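Local coordinates for protein tryptophane-5-halogenase (Microbispora sp. ATCC PTA-5024, PDB 5UAO) that probably chlorinates a tryptophan of a lanthipeptide at ring position 5, as a flavin-dependent halogenase acting in NAI-107 biosynthesis, at residues S249-D257 / W394-Y405; F328-A336 / N346-L354. All coordinates share one frame; numbering follows the deposited sequence.

Interaction 1: S249-D257 / W394-Y405; sequences SYASSLFTD and WDAIRWFLSIHY
Ser-253 OG is gripped by two nitrogens of one guanidinium group. Arg-398 NE lies 2.9 Å from Ser-253 OG, with an N-H...O angle of 158°. Arg-398 NH2 reaches the same Ser-253 OG at 3.1 Å. NE and NH2 grip it side-on, with the oxygen in the guanidinium plane. Ser-253 OG also bonds the backbone O of Asp-424, which would leave the hydroxyl hydrogen for that carbonyl. Ser-252 OG stands at the same guanidinium edge, but its angle to Arg-398 is poor, and its hydrogen bond goes to Asp-424. Trp-399 CH2 lies over the centre of one guanidinium face and the Tyr-250 backbone over the other, so the group is held at its edge and sandwiched between the two.

The aliphatic part of Arg-398 does separate work. With CG anti to the backbone N (chi1 172°), CG lies over one face of the Tyr-250 ring, 3.7 Å from the centroid, as a CH-pi contact. The bend at chi2 then turns the guanidinium toward Ser-253, its plane 42° from that ring. The phenol end of Tyr-250 points back to the start of the helix segment, and OH donates to Asp-395 OD1 over 2.8 Å. It meets the anti side of the carboxylate. Arg-332 is a second partner of that oxygen.

Toward Tyr-405 the contact turns apolar. Leu-254 CD2 packs 3.7 Å from Leu-401 CB and also touches Tyr-405. The methyl CG2 of Thr-256 approaches Tyr-405 OH, whose close, probable hydrogen-bond partner is Glu-352.

Residues 249-257 form the connection between strands 247-249 and 258-264, and this connection lies along helix 383-406. Helix 358-372 packs on Trp-394 and Ile-397, and helix 461-471 on Phe-400, Ile-403 and His-404.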
# COMPACT_ATOMS: atom_id res chain seq x y z
N SER A 249 18.37 15.42 4.71
CA SER A 249 17.74 16.36 5.58
C SER A 249 16.26 16.57 5.25
O SER A 249 15.90 16.62 4.11
CB SER A 249 18.43 17.68 5.38
OG SER A 249 17.92 18.62 6.27
N TYR A 250 15.43 16.69 6.29
CA TYR A 250 14.07 17.10 6.18
C TYR A 250 13.84 18.59 6.56
O TYR A 250 12.68 19.04 6.84
CB TYR A 250 13.26 16.22 7.16
CG TYR A 250 13.09 14.76 6.81
CD1 TYR A 250 13.33 14.24 5.52
CD2 TYR A 250 12.64 13.87 7.80
CE1 TYR A 250 13.09 12.89 5.22
CE2 TYR A 250 12.40 12.57 7.51
CZ TYR A 250 12.64 12.06 6.23
OH TYR A 250 12.35 10.72 6.00
N ALA A 251 14.91 19.36 6.49
CA ALA A 251 14.92 20.70 7.01
C ALA A 251 14.05 21.68 6.24
O ALA A 251 13.66 22.67 6.78
CB ALA A 251 16.33 21.24 7.04
N SER A 252 13.81 21.44 4.97
CA SER A 252 12.85 22.28 4.25
C SER A 252 11.45 22.19 4.90
O SER A 252 10.63 23.09 4.76
CB SER A 252 12.80 21.89 2.80
OG SER A 252 12.21 20.63 2.52
N SER A 253 11.16 21.10 5.59
CA SER A 253 9.83 20.96 6.22
C SER A 253 9.84 21.10 7.73
O SER A 253 8.86 21.53 8.32
CB SER A 253 9.27 19.61 5.93
OG SER A 253 8.99 19.42 4.56
N LEU A 254 10.92 20.67 8.36
CA LEU A 254 10.96 20.52 9.79
C LEU A 254 12.20 21.33 10.24
O LEU A 254 13.34 20.96 9.97
CB LEU A 254 11.00 19.01 10.13
CG LEU A 254 9.79 18.20 9.59
CD1 LEU A 254 9.92 16.72 9.91
CD2 LEU A 254 8.53 18.68 10.30
N PHE A 255 11.93 22.50 10.81
CA PHE A 255 12.95 23.51 11.09
C PHE A 255 13.49 23.49 12.54
O PHE A 255 14.40 24.26 12.86
CB PHE A 255 12.30 24.92 11.05
CG PHE A 255 11.62 25.29 9.81
CD1 PHE A 255 11.92 24.73 8.59
CD2 PHE A 255 10.71 26.35 9.86
CE1 PHE A 255 11.31 25.19 7.42
CE2 PHE A 255 10.09 26.81 8.70
CZ PHE A 255 10.38 26.23 7.48
N THR A 256 12.84 22.79 13.47
CA THR A 256 13.33 22.80 14.85
C THR A 256 14.57 21.91 15.02
O THR A 256 14.70 20.95 14.30
CB THR A 256 12.24 22.32 15.81
OG1 THR A 256 11.78 21.04 15.43
CG2 THR A 256 11.07 23.29 15.79
N ASP A 257 15.42 22.19 16.00
CA ASP A 257 16.64 21.44 16.17
C ASP A 257 17.13 21.30 17.59
O ASP A 257 18.26 20.83 17.80
CB ASP A 257 17.76 22.12 15.35
CG ASP A 257 17.95 23.58 15.72
OD1 ASP A 257 17.17 24.19 16.50
OD2 ASP A 257 18.93 24.14 15.25
N TRP A 394 9.35 6.58 6.66
CA TRP A 394 9.85 7.81 7.24
C TRP A 394 9.42 9.06 6.44
O TRP A 394 9.01 10.09 6.99
CB TRP A 394 11.36 7.72 7.40
CG TRP A 394 11.82 7.00 8.63
CD1 TRP A 394 12.15 5.69 8.74
CD2 TRP A 394 12.02 7.59 9.92
NE1 TRP A 394 12.58 5.42 10.02
CE2 TRP A 394 12.49 6.56 10.77
CE3 TRP A 394 11.79 8.85 10.46
CZ2 TRP A 394 12.79 6.77 12.12
CZ3 TRP A 394 12.11 9.08 11.83
CH2 TRP A 394 12.57 8.02 12.64
N ASP A 395 9.50 8.96 5.12
CA ASP A 395 9.13 10.07 4.26
C ASP A 395 7.66 10.48 4.42
O ASP A 395 7.36 11.70 4.43
CB ASP A 395 9.48 9.77 2.79
CG ASP A 395 11.01 9.80 2.50
OD1 ASP A 395 11.82 10.32 3.32
OD2 ASP A 395 11.42 9.32 1.42
N ALA A 396 6.78 9.50 4.57
CA ALA A 396 5.38 9.77 4.81
C ALA A 396 5.17 10.50 6.17
O ALA A 396 4.29 11.36 6.26
CB ALA A 396 4.53 8.49 4.72
N ILE A 397 5.88 10.07 7.22
CA ILE A 397 5.83 10.72 8.51
C ILE A 397 6.28 12.15 8.35
O ILE A 397 5.69 13.04 8.92
CB ILE A 397 6.63 9.98 9.54
CG1 ILE A 397 5.87 8.71 9.91
CG2 ILE A 397 6.86 10.79 10.78
CD1 ILE A 397 6.73 7.67 10.55
N ARG A 398 7.31 12.37 7.54
CA ARG A 398 7.82 13.71 7.35
C ARG A 398 6.73 14.65 6.82
O ARG A 398 6.51 15.74 7.34
CB ARG A 398 9.08 13.70 6.46
CG ARG A 398 9.57 15.06 6.05
CD ARG A 398 9.24 15.37 4.64
NE ARG A 398 9.83 16.63 4.18
CZ ARG A 398 10.93 16.77 3.45
NH1 ARG A 398 11.59 15.74 2.97
NH2 ARG A 398 11.34 18.00 3.12
N TRP A 399 6.09 14.24 5.74
CA TRP A 399 5.04 15.04 5.13
C TRP A 399 3.84 15.21 6.04
O TRP A 399 3.28 16.27 6.09
CB TRP A 399 4.59 14.49 3.78
CG TRP A 399 5.70 14.44 2.81
CD1 TRP A 399 6.22 13.33 2.26
CD2 TRP A 399 6.49 15.54 2.34
NE1 TRP A 399 7.25 13.66 1.42
CE2 TRP A 399 7.49 15.00 1.51
CE3 TRP A 399 6.48 16.92 2.58
CZ2 TRP A 399 8.44 15.78 0.84
CZ3 TRP A 399 7.42 17.70 1.95
CH2 TRP A 399 8.39 17.12 1.07
N PHE A 400 3.51 14.21 6.85
CA PHE A 400 2.45 14.42 7.85
C PHE A 400 2.83 15.47 8.89
O PHE A 400 2.02 16.31 9.25
CB PHE A 400 2.17 13.05 8.53
CG PHE A 400 1.14 13.09 9.64
CD1 PHE A 400 -0.05 13.78 9.49
CD2 PHE A 400 1.33 12.35 10.80
CE1 PHE A 400 -1.03 13.76 10.48
CE2 PHE A 400 0.37 12.32 11.80
CZ PHE A 400 -0.81 13.01 11.64
N LEU A 401 4.05 15.42 9.42
CA LEU A 401 4.48 16.44 10.33
C LEU A 401 4.50 17.81 9.66
O LEU A 401 4.24 18.82 10.34
CB LEU A 401 5.87 16.18 10.92
CG LEU A 401 5.93 14.93 11.83
CD1 LEU A 401 7.35 14.73 12.36
CD2 LEU A 401 5.03 15.16 13.01
N SER A 402 4.86 17.85 8.38
CA SER A 402 4.94 19.15 7.66
C SER A 402 3.60 19.94 7.76
O SER A 402 3.61 21.16 7.89
CB SER A 402 5.34 18.93 6.17
OG SER A 402 4.29 18.58 5.24
N ILE A 403 2.47 19.26 7.71
CA ILE A 403 1.18 19.95 7.77
C ILE A 403 0.83 20.39 9.18
O ILE A 403 -0.12 21.16 9.31
CB ILE A 403 0.04 19.16 7.09
CG1 ILE A 403 -0.28 17.87 7.84
CG2 ILE A 403 0.42 18.83 5.69
CD1 ILE A 403 -1.72 17.64 8.05
N HIS A 404 1.52 19.89 10.23
CA HIS A 404 1.32 20.43 11.59
C HIS A 404 1.90 21.85 11.67
O HIS A 404 1.46 22.69 12.46
CB HIS A 404 2.03 19.62 12.66
CG HIS A 404 1.54 18.21 12.81
ND1 HIS A 404 1.47 17.31 11.79
CD2 HIS A 404 1.14 17.53 13.91
CE1 HIS A 404 1.05 16.13 12.24
NE2 HIS A 404 0.88 16.24 13.53
N TYR A 405 2.93 22.13 10.84
CA TYR A 405 3.60 23.41 10.84
C TYR A 405 3.02 24.43 9.89
O TYR A 405 2.79 25.58 10.29
CB TYR A 405 5.11 23.26 10.57
CG TYR A 405 5.90 22.93 11.83
CD1 TYR A 405 6.25 23.93 12.73
CD2 TYR A 405 6.21 21.60 12.16
CE1 TYR A 405 6.93 23.64 13.86
CE2 TYR A 405 6.90 21.29 13.28
CZ TYR A 405 7.24 22.32 14.13
OH TYR A 405 7.88 22.05 15.23

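Interaction 2: F328-A336 / N346-L354. With FAD (flavin-adenine dinucleotide), chain E.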
# COMPACT_ATOMS: atom_id res chain seq x y z
N PHE A 328 19.22 18.08 17.96
CA PHE A 328 18.87 17.00 17.01
C PHE A 328 18.80 17.51 15.62
O PHE A 328 18.83 18.72 15.40
CB PHE A 328 17.55 16.32 17.40
CG PHE A 328 16.36 17.26 17.46
CD1 PHE A 328 15.68 17.60 16.28
CD2 PHE A 328 15.94 17.81 18.65
CE1 PHE A 328 14.57 18.43 16.33
CE2 PHE A 328 14.82 18.63 18.70
CZ PHE A 328 14.17 18.96 17.53
N ARG A 329 18.67 16.59 14.66
CA ARG A 329 18.40 16.99 13.28
C ARG A 329 17.40 16.05 12.66
O ARG A 329 17.33 14.86 13.00
CB ARG A 329 19.69 17.05 12.50
CG ARG A 329 20.39 15.69 12.37
CD ARG A 329 21.54 15.81 11.35
NE ARG A 329 22.21 14.54 11.17
CZ ARG A 329 23.20 14.32 10.31
NH1 ARG A 329 23.65 15.28 9.51
NH2 ARG A 329 23.71 13.13 10.23
N SER A 330 16.54 16.60 11.83
CA SER A 330 15.42 15.86 11.23
C SER A 330 15.84 15.42 9.86
O SER A 330 16.25 16.24 9.02
CB SER A 330 14.14 16.71 11.13
OG SER A 330 13.64 17.00 12.42
N GLY A 331 15.66 14.15 9.59
CA GLY A 331 16.10 13.57 8.33
C GLY A 331 16.33 12.12 8.46
O GLY A 331 16.15 11.56 9.52
N ARG A 332 16.69 11.49 7.36
CA ARG A 332 17.01 10.09 7.35
C ARG A 332 18.25 9.89 6.49
O ARG A 332 18.56 10.72 5.67
CB ARG A 332 15.87 9.25 6.83
CG ARG A 332 15.49 9.49 5.38
CD ARG A 332 14.62 8.34 4.86
NE ARG A 332 14.13 8.64 3.51
CZ ARG A 332 14.82 8.36 2.40
NH1 ARG A 332 15.97 7.69 2.44
NH2 ARG A 332 14.31 8.67 1.25
N HIS A 333 18.95 8.77 6.68
CA HIS A 333 19.97 8.33 5.77
C HIS A 333 19.36 7.66 4.54
O HIS A 333 18.19 7.29 4.54
CB HIS A 333 20.95 7.46 6.46
CG HIS A 333 21.76 8.19 7.47
ND1 HIS A 333 21.29 8.49 8.73
CD2 HIS A 333 22.99 8.73 7.39
CE1 HIS A 333 22.22 9.15 9.40
NE2 HIS A 333 23.25 9.32 8.59
N ARG A 334 20.15 7.59 3.47
CA ARG A 334 19.70 7.04 2.20
C ARG A 334 19.30 5.61 2.40
O ARG A 334 18.31 5.16 1.85
CB ARG A 334 20.80 7.16 1.14
CG ARG A 334 20.37 7.07 -0.32
CD ARG A 334 21.57 7.27 -1.23
NE ARG A 334 22.72 6.40 -0.82
CZ ARG A 334 24.01 6.58 -1.23
NH1 ARG A 334 24.34 7.56 -2.08
NH2 ARG A 334 24.97 5.74 -0.82
N GLU A 335 20.06 4.89 3.23
CA GLU A 335 19.81 3.49 3.44
C GLU A 335 19.96 3.20 4.91
O GLU A 335 20.75 3.87 5.61
CB GLU A 335 20.86 2.68 2.66
CG GLU A 335 21.07 3.08 1.19
CD GLU A 335 22.00 2.12 0.47
OE1 GLU A 335 23.20 2.22 0.70
OE2 GLU A 335 21.49 1.22 -0.27
N ALA A 336 19.26 2.19 5.38
CA ALA A 336 19.42 1.69 6.73
C ALA A 336 20.29 0.45 6.85
O ALA A 336 20.84 0.16 7.94
CB ALA A 336 18.04 1.39 7.33
N ASN A 346 18.14 6.48 16.16
CA ASN A 346 18.59 7.78 15.70
C ASN A 346 19.79 7.70 14.75
O ASN A 346 20.06 8.64 13.99
CB ASN A 346 19.00 8.70 16.89
CG ASN A 346 17.84 9.12 17.79
OD1 ASN A 346 16.65 8.82 17.55
ND2 ASN A 346 18.20 9.81 18.91
N SER A 347 20.55 6.62 14.78
CA SER A 347 21.58 6.40 13.79
C SER A 347 21.07 6.39 12.35
O SER A 347 21.84 6.73 11.45
CB SER A 347 22.30 5.08 14.06
OG SER A 347 21.33 4.04 14.12
N TYR A 348 19.79 6.02 12.14
CA TYR A 348 19.19 5.98 10.81
C TYR A 348 18.45 7.24 10.50
O TYR A 348 18.73 7.88 9.48
CB TYR A 348 18.31 4.75 10.59
CG TYR A 348 17.57 4.79 9.26
CD1 TYR A 348 18.26 4.77 8.04
CD2 TYR A 348 16.18 4.96 9.22
CE1 TYR A 348 17.58 4.85 6.82
CE2 TYR A 348 15.52 5.01 8.04
CZ TYR A 348 16.20 4.95 6.82
OH TYR A 348 15.50 5.03 5.63
N ALA A 349 17.53 7.64 11.35
CA ALA A 349 16.60 8.72 11.07
C ALA A 349 16.03 9.30 12.34
O ALA A 349 16.00 8.61 13.36
CB ALA A 349 15.43 8.20 10.21
N PHE A 350 15.46 10.51 12.25
CA PHE A 350 14.84 11.17 13.43
C PHE A 350 13.89 12.22 12.92
O PHE A 350 14.20 12.89 11.97
CB PHE A 350 15.87 11.90 14.28
CG PHE A 350 15.28 12.69 15.44
CD1 PHE A 350 15.04 12.08 16.64
CD2 PHE A 350 14.89 14.00 15.28
CE1 PHE A 350 14.47 12.77 17.68
CE2 PHE A 350 14.30 14.68 16.31
CZ PHE A 350 14.08 14.07 17.50
N VAL A 351 12.71 12.32 13.52
CA VAL A 351 11.87 13.54 13.39
C VAL A 351 11.47 13.95 14.79
O VAL A 351 11.50 13.14 15.75
CB VAL A 351 10.59 13.30 12.58
CG1 VAL A 351 10.92 12.98 11.14
CG2 VAL A 351 9.73 12.21 13.22
N GLU A 352 11.10 15.21 14.94
CA GLU A 352 10.73 15.75 16.25
C GLU A 352 9.54 14.96 16.77
O GLU A 352 8.81 14.32 15.97
CB GLU A 352 10.39 17.21 16.16
CG GLU A 352 9.23 17.58 15.26
CD GLU A 352 9.27 19.04 14.92
OE1 GLU A 352 8.92 19.91 15.72
OE2 GLU A 352 9.73 19.35 13.81
N PRO A 353 9.42 14.89 18.08
CA PRO A 353 8.45 13.98 18.63
C PRO A 353 7.04 14.48 18.63
O PRO A 353 6.22 14.06 19.46
CB PRO A 353 8.96 13.80 20.07
CG PRO A 353 9.51 15.18 20.35
CD PRO A 353 10.28 15.47 19.12
N LEU A 354 6.65 15.28 17.64
CA LEU A 354 5.25 15.77 17.62
C LEU A 354 4.12 14.68 17.51
O LEU A 354 2.93 14.83 17.90
CB LEU A 354 5.19 16.83 16.52
CG LEU A 354 4.06 17.83 16.44
CD1 LEU A 354 3.79 18.57 17.74
CD2 LEU A 354 4.48 18.82 15.36
PA FAD E . 20.80 7.04 22.03
O1A FAD E . 19.76 7.03 23.14
O2A FAD E . 21.51 8.33 21.57
O5B FAD E . 21.89 5.89 22.30
C5B FAD E . 23.14 5.78 21.66
C4B FAD E . 23.92 4.69 22.37
O4B FAD E . 25.04 4.52 21.50
C3B FAD E . 24.48 5.00 23.78
O3B FAD E . 24.37 3.82 24.73
C2B FAD E . 25.96 5.32 23.51
O2B FAD E . 26.89 5.06 24.64
C1B FAD E . 26.22 4.41 22.30
N9A FAD E . 27.43 4.83 21.55
C8A FAD E . 27.56 5.95 20.78
N7A FAD E . 28.81 5.97 20.24
C5A FAD E . 29.47 4.88 20.71
C6A FAD E . 30.83 4.38 20.57
N6A FAD E . 31.73 5.05 19.79
N1A FAD E . 31.11 3.24 21.18
C2A FAD E . 30.22 2.55 21.93
N3A FAD E . 28.98 2.98 22.11
C4A FAD E . 28.57 4.13 21.53
N1 FAD E . 10.59 8.84 20.58
C2 FAD E . 9.34 8.41 20.96
O2 FAD E . 8.93 7.25 20.63
N3 FAD E . 8.52 9.19 21.72
C4 FAD E . 8.87 10.43 22.14
O4 FAD E . 8.02 11.09 22.82
C4X FAD E . 10.23 10.94 21.75
N5 FAD E . 10.67 12.19 22.06
C5X FAD E . 11.89 12.64 21.70
C6 FAD E . 12.28 13.92 22.05
C7 FAD E . 13.51 14.43 21.68
C7M FAD E . 13.97 15.81 22.06
C8 FAD E . 14.45 13.58 20.94
C8M FAD E . 15.80 14.15 20.55
C9 FAD E . 14.06 12.30 20.59
C9A FAD E . 12.81 11.77 20.90
N10 FAD E . 12.40 10.45 20.51
C10 FAD E . 11.09 10.04 20.93
C1' FAD E . 13.24 9.43 19.81
C2' FAD E . 13.67 8.44 21.00
O2' FAD E . 14.22 9.35 21.94
C3' FAD E . 14.87 7.44 21.16
O3' FAD E . 15.29 6.95 22.49
C4' FAD E . 16.14 8.22 21.02
O4' FAD E . 15.88 9.60 20.62
C5' FAD E . 17.05 7.35 20.15
O5' FAD E . 17.49 6.23 20.87
P FAD E . 18.91 5.63 20.33
O1P FAD E . 18.90 5.55 18.87
O2P FAD E . 19.00 4.33 21.12
O3P FAD E . 20.11 6.61 20.61
O HOH W 1 11.31 16.85 13.15
O HOH W 2 16.45 3.81 3.50
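Tyr-348 O accepts twice from His-333. The backbone N of His-333 lies 2.9 Å from Tyr-348 O, nearly along the C=O axis. His-333 ND1 reaches Tyr-348 O at 2.7 Å from above the carbonyl plane, with an N-H...O angle of 172°. The other ring nitrogen, NE2, bonds Glu-240, so both sides of the imidazole are engaged. Gly-331 and Phe-350 form an antiparallel hydrogen-bonded pair through both N and both O. Arg-332 and Ala-349 follow as a non-hydrogen-bonded pair.

Ala-336 CB packs over one face of the Tyr-348 ring, 3.8 Å from its centroid. A water accepts from Tyr-348 OH and donates to Arg-334 O. Another water appears to link Ser-330 OG with the N and OE2 of Glu-352, but two distances are too short to be trusted.

Phe-350 CG is anti to the backbone N (chi1 175°), which carries the ring to Phe-328; the two planes are 43° apart. The Phe-350 ring also borders the flavin. Asn-346 N donates to FAD O1P over 3.0 Å, and its side-chain amide makes weak bonds to the ribityl O4'.

Backbone and imidazole bonds thus fix a small sheet whose second segment presents a phosphate-binding amide and apolar groups to the cofactor.

Overall arrangement
Both interactions are largely buried, but their chemistry differs. Interaction 1 joins a loop to a long helix, so side chains carry all its hydrogen bonds. Interaction 2 pairs short strands, and most of its direct bonds are between backbones. Only interaction 2 holds residues of the FAD pocket. A three-stranded antiparallel sheet connects the two. Strand 331-333 is its middle strand, between 349-350 and 247-249, which leads into the loop of interaction 1. Their centres are 11 Å apart. Two polar pairs join them, Arg-332 with Asp-395 as a salt bridge and Tyr-405 with Glu-352. Trp-394 also packs on Ala-349.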